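Local coordinates for NAD(P)H-FMN oxidoreductase (Bacillus subtilis, PDB 5LVA), which binds FMN in a flavodoxin-like fold and probably passes electrons from NAD(P)H to an acceptor such as a quinone, at residues S15-A20 and Y149-A154; F64-Y69 and Y122-L127. All blocks are in the same frame, centred on the assembly; numbering follows the deposited sequence.

Contact 1 of 2, residues S15-A20 and Y149-A154; sequences SVVNRA and YQAGTA. With FMN (flavin mononucleotide), chain C.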
# COMPACT_ATOMS: atom_id res chain seq x y z
N SER A 15 15.84 1.45 3.30
CA SER A 15 15.05 0.49 2.54
C SER A 15 15.80 0.03 1.31
O SER A 15 16.47 0.82 0.67
CB SER A 15 13.71 1.11 2.12
OG SER A 15 13.03 0.32 1.15
N VAL A 16 15.68 -1.25 0.97
CA VAL A 16 16.22 -1.72 -0.29
C VAL A 16 15.12 -1.88 -1.34
O VAL A 16 15.19 -1.27 -2.39
CB VAL A 16 16.98 -3.05 -0.12
CG1 VAL A 16 17.24 -3.70 -1.44
CG2 VAL A 16 18.29 -2.80 0.59
N VAL A 17 14.11 -2.70 -1.02
CA VAL A 17 13.08 -3.08 -1.99
C VAL A 17 12.08 -1.97 -2.28
O VAL A 17 11.86 -1.60 -3.43
CB VAL A 17 12.30 -4.30 -1.52
CG1 VAL A 17 11.22 -4.67 -2.55
CG2 VAL A 17 13.23 -5.46 -1.28
N ASN A 18 11.47 -1.44 -1.24
CA ASN A 18 10.47 -0.41 -1.40
C ASN A 18 11.04 0.86 -1.99
O ASN A 18 10.37 1.54 -2.76
CB ASN A 18 9.81 -0.12 -0.06
CG ASN A 18 8.73 -1.12 0.25
OD1 ASN A 18 7.60 -1.00 -0.23
ND2 ASN A 18 9.06 -2.13 1.03
N ARG A 19 12.28 1.14 -1.64
CA ARG A 19 13.01 2.26 -2.23
C ARG A 19 13.11 2.11 -3.75
O ARG A 19 12.82 3.04 -4.50
CB ARG A 19 14.39 2.35 -1.59
CG ARG A 19 15.25 3.48 -2.09
CD ARG A 19 14.52 4.79 -1.99
NE ARG A 19 15.45 5.91 -1.88
CZ ARG A 19 15.08 7.16 -1.65
NH1 ARG A 19 13.79 7.46 -1.52
NH2 ARG A 19 16.00 8.12 -1.58
N ALA A 20 13.51 0.93 -4.19
CA ALA A 20 13.62 0.63 -5.61
C ALA A 20 12.28 0.74 -6.33
O ALA A 20 12.20 1.18 -7.47
CB ALA A 20 14.19 -0.74 -5.82
N TYR A 149 7.99 -11.22 -3.24
CA TYR A 149 8.48 -12.18 -2.28
C TYR A 149 10.00 -12.24 -2.30
O TYR A 149 10.61 -11.72 -3.22
CB TYR A 149 7.91 -13.57 -2.58
CG TYR A 149 6.39 -13.69 -2.51
CD1 TYR A 149 5.77 -13.93 -1.30
CD2 TYR A 149 5.61 -13.59 -3.64
CE1 TYR A 149 4.41 -14.05 -1.22
CE2 TYR A 149 4.25 -13.69 -3.57
CZ TYR A 149 3.65 -13.93 -2.35
OH TYR A 149 2.29 -14.07 -2.26
N GLN A 150 10.59 -12.87 -1.30
CA GLN A 150 12.04 -13.02 -1.23
C GLN A 150 12.72 -11.65 -1.16
O GLN A 150 13.84 -11.49 -1.60
CB GLN A 150 12.56 -13.81 -2.43
CG GLN A 150 12.44 -15.30 -2.33
CD GLN A 150 13.61 -15.92 -1.62
OE1 GLN A 150 13.47 -16.50 -0.54
NE2 GLN A 150 14.78 -15.81 -2.21
N ALA A 151 12.00 -10.69 -0.60
CA ALA A 151 12.44 -9.31 -0.55
C ALA A 151 13.73 -9.14 0.26
O ALA A 151 13.80 -9.54 1.42
CB ALA A 151 11.33 -8.44 0.01
N GLY A 152 14.75 -8.56 -0.36
CA GLY A 152 16.05 -8.42 0.27
C GLY A 152 17.09 -9.45 -0.13
O GLY A 152 18.28 -9.16 -0.13
N THR A 153 16.65 -10.65 -0.48
CA THR A 153 17.56 -11.75 -0.79
C THR A 153 17.28 -12.35 -2.17
O THR A 153 17.71 -13.46 -2.47
CB THR A 153 17.46 -12.88 0.26
OG1 THR A 153 16.11 -13.36 0.33
CG2 THR A 153 17.87 -12.40 1.64
N ALA A 154 16.58 -11.61 -3.02
CA ALA A 154 16.16 -12.16 -4.30
C ALA A 154 17.18 -11.95 -5.41
O ALA A 154 17.17 -12.68 -6.40
CB ALA A 154 14.82 -11.56 -4.72
N1 FMN C . 8.66 -10.98 5.94
C2 FMN C . 7.64 -11.90 5.74
O2 FMN C . 7.61 -12.58 4.73
N3 FMN C . 6.64 -12.04 6.67
C4 FMN C . 6.64 -11.29 7.82
O4 FMN C . 5.73 -11.45 8.61
C4A FMN C . 7.67 -10.37 8.03
N5 FMN C . 7.70 -9.60 9.16
C5A FMN C . 8.71 -8.69 9.38
C6 FMN C . 8.70 -7.93 10.54
C7 FMN C . 9.69 -7.00 10.78
C7M FMN C . 9.64 -6.19 12.05
C8 FMN C . 10.71 -6.83 9.84
C8M FMN C . 11.80 -5.83 10.06
C9 FMN C . 10.71 -7.60 8.68
C9A FMN C . 9.71 -8.53 8.44
N10 FMN C . 9.70 -9.30 7.28
C10 FMN C . 8.68 -10.22 7.08
C1' FMN C . 10.76 -9.11 6.23
C2' FMN C . 10.23 -7.91 5.40
O2' FMN C . 8.95 -8.20 4.84
C3' FMN C . 11.20 -7.33 4.36
O3' FMN C . 12.27 -6.80 5.11
C4' FMN C . 10.51 -6.22 3.54
O4' FMN C . 9.37 -6.75 2.94
C5' FMN C . 11.25 -5.56 2.37
O5' FMN C . 12.20 -4.65 2.86
P FMN C . 12.54 -3.17 2.33
O1P FMN C . 12.66 -2.41 3.60
O2P FMN C . 13.81 -3.24 1.55
O3P FMN C . 11.51 -2.48 1.51

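Contact 2 of 2, residues F64-Y69 and Y122-L127; sequences FPLYWY and YAISEL. With FMN (flavin mononucleotide), chain C.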
# COMPACT_ATOMS: atom_id res chain seq x y z
N PHE A 64 3.94 -0.88 1.52
CA PHE A 64 4.64 -1.11 2.77
C PHE A 64 5.34 -2.45 2.76
O PHE A 64 5.04 -3.28 1.93
CB PHE A 64 3.67 -1.03 3.96
CG PHE A 64 2.46 -1.94 3.85
CD1 PHE A 64 1.30 -1.50 3.24
CD2 PHE A 64 2.47 -3.22 4.39
CE1 PHE A 64 0.20 -2.30 3.16
CE2 PHE A 64 1.38 -4.03 4.31
CZ PHE A 64 0.24 -3.58 3.69
N PRO A 65 6.32 -2.64 3.65
CA PRO A 65 6.84 -3.99 3.81
C PRO A 65 5.94 -4.79 4.73
O PRO A 65 5.32 -4.22 5.62
CB PRO A 65 8.20 -3.75 4.46
CG PRO A 65 8.02 -2.51 5.24
CD PRO A 65 7.12 -1.65 4.39
N LEU A 66 5.85 -6.09 4.50
CA LEU A 66 5.12 -6.98 5.37
C LEU A 66 5.87 -7.15 6.68
O LEU A 66 6.94 -7.76 6.71
CB LEU A 66 4.91 -8.34 4.72
CG LEU A 66 3.83 -9.23 5.31
CD1 LEU A 66 2.48 -8.60 5.04
CD2 LEU A 66 3.91 -10.61 4.73
N TYR A 67 5.29 -6.61 7.74
CA TYR A 67 5.81 -6.74 9.08
C TYR A 67 4.84 -7.54 9.91
O TYR A 67 3.71 -7.11 10.08
CB TYR A 67 6.02 -5.38 9.74
CG TYR A 67 7.19 -4.57 9.26
CD1 TYR A 67 8.14 -5.11 8.39
CD2 TYR A 67 7.37 -3.28 9.70
CE1 TYR A 67 9.21 -4.36 7.97
CE2 TYR A 67 8.43 -2.53 9.28
CZ TYR A 67 9.36 -3.06 8.42
OH TYR A 67 10.43 -2.26 8.04
N TRP A 68 5.28 -8.68 10.44
CA TRP A 68 4.42 -9.62 11.17
C TRP A 68 3.05 -9.79 10.51
O TRP A 68 2.01 -9.68 11.14
CB TRP A 68 4.30 -9.21 12.64
CG TRP A 68 5.62 -9.39 13.33
CD1 TRP A 68 6.48 -8.40 13.72
CD2 TRP A 68 6.27 -10.63 13.62
NE1 TRP A 68 7.61 -8.95 14.27
CE2 TRP A 68 7.52 -10.32 14.21
CE3 TRP A 68 5.93 -11.97 13.45
CZ2 TRP A 68 8.41 -11.30 14.64
CZ3 TRP A 68 6.81 -12.94 13.87
CH2 TRP A 68 8.03 -12.61 14.46
N TYR A 69 3.12 -10.03 9.20
CA TYR A 69 1.97 -10.35 8.36
C TYR A 69 0.99 -9.20 8.31
O TYR A 69 -0.14 -9.34 7.85
CB TYR A 69 1.33 -11.65 8.84
CG TYR A 69 2.37 -12.73 9.03
CD1 TYR A 69 2.88 -13.43 7.95
CD2 TYR A 69 2.90 -13.00 10.30
CE1 TYR A 69 3.86 -14.38 8.12
CE2 TYR A 69 3.87 -13.95 10.48
CZ TYR A 69 4.35 -14.64 9.39
OH TYR A 69 5.31 -15.59 9.58
N TYR A 122 -0.68 -19.78 5.10
CA TYR A 122 -1.80 -19.02 4.57
C TYR A 122 -1.40 -18.21 3.33
O TYR A 122 -0.32 -17.65 3.27
CB TYR A 122 -2.36 -18.11 5.67
CG TYR A 122 -2.51 -18.80 7.02
CD1 TYR A 122 -3.48 -19.78 7.23
CD2 TYR A 122 -1.68 -18.47 8.08
CE1 TYR A 122 -3.61 -20.41 8.46
CE2 TYR A 122 -1.80 -19.08 9.30
CZ TYR A 122 -2.77 -20.05 9.49
OH TYR A 122 -2.88 -20.66 10.72
N ALA A 123 -2.28 -18.15 2.34
CA ALA A 123 -2.05 -17.31 1.17
C ALA A 123 -2.06 -15.84 1.55
O ALA A 123 -2.70 -15.45 2.52
CB ALA A 123 -3.09 -17.59 0.10
N ILE A 124 -1.36 -15.02 0.77
CA ILE A 124 -1.29 -13.58 1.06
C ILE A 124 -2.67 -12.92 1.08
O ILE A 124 -2.93 -12.03 1.90
CB ILE A 124 -0.35 -12.88 0.04
CG1 ILE A 124 1.08 -12.90 0.57
CG2 ILE A 124 -0.73 -11.44 -0.17
CD1 ILE A 124 1.30 -11.95 1.71
N SER A 125 -3.57 -13.38 0.21
CA SER A 125 -4.96 -12.95 0.20
C SER A 125 -5.65 -13.13 1.53
O SER A 125 -6.54 -12.37 1.87
CB SER A 125 -5.76 -13.72 -0.85
OG SER A 125 -5.30 -13.43 -2.14
N GLU A 126 -5.26 -14.16 2.27
CA GLU A 126 -5.80 -14.38 3.60
C GLU A 126 -5.23 -13.40 4.61
O GLU A 126 -5.94 -12.86 5.44
CB GLU A 126 -5.52 -15.82 4.06
CG GLU A 126 -6.16 -16.91 3.22
CD GLU A 126 -5.69 -18.28 3.63
OE1 GLU A 126 -6.01 -18.70 4.76
OE2 GLU A 126 -4.98 -18.93 2.83
N LEU A 127 -3.92 -13.18 4.54
CA LEU A 127 -3.25 -12.33 5.50
C LEU A 127 -3.64 -10.86 5.34
O LEU A 127 -3.73 -10.12 6.31
CB LEU A 127 -1.75 -12.52 5.37
CG LEU A 127 -1.29 -13.91 5.82
CD1 LEU A 127 0.20 -14.12 5.62
CD2 LEU A 127 -1.65 -14.15 7.28
N1 FMN C . 8.66 -10.98 5.94
C2 FMN C . 7.64 -11.90 5.74
O2 FMN C . 7.61 -12.58 4.73
N3 FMN C . 6.64 -12.04 6.67
C4 FMN C . 6.64 -11.29 7.82
O4 FMN C . 5.73 -11.45 8.61
C4A FMN C . 7.67 -10.37 8.03
N5 FMN C . 7.70 -9.60 9.16
C5A FMN C . 8.71 -8.69 9.38
C6 FMN C . 8.70 -7.93 10.54
C7 FMN C . 9.69 -7.00 10.78
C7M FMN C . 9.64 -6.19 12.05
C8 FMN C . 10.71 -6.83 9.84
C8M FMN C . 11.80 -5.83 10.06
C9 FMN C . 10.71 -7.60 8.68
C9A FMN C . 9.71 -8.53 8.44
N10 FMN C . 9.70 -9.30 7.28
C10 FMN C . 8.68 -10.22 7.08
C1' FMN C . 10.76 -9.11 6.23
C2' FMN C . 10.23 -7.91 5.40
O2' FMN C . 8.95 -8.20 4.84
C3' FMN C . 11.20 -7.33 4.36
O3' FMN C . 12.27 -6.80 5.11
C4' FMN C . 10.51 -6.22 3.54
O4' FMN C . 9.37 -6.75 2.94
C5' FMN C . 11.25 -5.56 2.37
O5' FMN C . 12.20 -4.65 2.86
P FMN C . 12.54 -3.17 2.33
O1P FMN C . 12.66 -2.41 3.60
O2P FMN C . 13.81 -3.24 1.55
O3P FMN C . 11.51 -2.48 1.51
O HOH W 1 -2.40 -8.15 7.34

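Contact 1 of 2, residues S15-A20 and Y149-A154
The FMN phosphate site of the flavodoxin-like fold brings V17, in the first turn of helix 17-23, up against A151 and G152 in the loop that follows strand 141-148. Between the two segments the contact has no hydrogen bond; one V17 methyl, CG2, packs 3.8 Å from CB of A151 and also lies against G152 N. With CG1 anti to the backbone N (chi1 179°), CG2 stands beside that nitrogen, on the branch that meets the loop. CB of A151 also touches the ribityl chain, 3.7 Å from C5' of FMN, so this small methyl packs on both protein and cofactor. G152 has a positive phi, where a side chain would run into the preceding carbonyl oxygen.

The polar work is done from the helix end. V16 N and V17 N both donate to O2P of FMN, the V17 N bond being the straighter at 164°. O3P is gripped three times, by N18 N at 2.9 Å, by N18 ND2 and by S15 OG. The amide's other atom, OD1, is hydrogen-bonded to Q63, which helps fix how the amide is turned. S15 OG lies anti to its own nitrogen (chi1 168°), where it donates to O3P at 3.2 Å and accepts from R19 N at 3.0 Å. Replacing S15 by alanine removes the hydroxyl, and R19 N would probably lose this acceptor and O3P one of its donors.

Neither an arginine nor a lysine from the two segments touches the phosphate; from them it receives only neutral donors, backbone N-H groups, a hydroxyl and an amide, at the N-terminal end of a helix, whose dipole would be expected to add to the stabilisation.

Contact 2 of 2, residues F64-Y69 and Y122-L127
Y69 and L127 bring the two backbones to 6.3 Å between their CA atoms, and a water bridges them there, donating to Y69 O and to L127 O. Their side chains run side by side and point the same way, with CD1 of L127 3.6 Å from CD1 of Y69, oblique to the ring. Deeper in, L66 CD2 meets I124 CD1 at 4.2 Å, completing a small apolar join.

In this flavodoxin-like fold the chain leaving strand 59-65 runs along the flavin, while short helix 124-127 packs on L66 and Y69. L66 O accepts from FMN O2', and W68 N donates to the flavin N5 at 2.9 Å; Y69 N reaches O4 through a weak bond. That same O4 sits 3.3 Å above the Y69 ring plane, over its centre. With CG beside the backbone N (chi1 -49°), the ring of Y69 can stand under the carbonyl its own N-H faces, and its OH is hydrogen-bonded to N120. At the dimethylbenzene end, CD1 of Y67 lies 3.4 Å from FMN C8, with methyl C7M over one ring face toward the rim.

In the fold
Both contacts grip one FMN from opposite chemical ends, their centres about 15 Å apart. Contact 1 is buried, and its segment 15-20 holds the phosphate with a cluster of hydrogen-bond donors; contact 2 is only partly buried and handles the flavin ring with two backbone N-H groups, one of them weakly, and aromatic packing. Each joins a connection at the end of a parallel strand to a distant part of the chain, and neither has a direct hydrogen bond between its segments, although a water spans contact 2. They also meet: Y149 OH packs 3.3 Å from I124 CG1, and the N18 amide lies against the backbone of F64 and P65 at the end of the central strand 59-65.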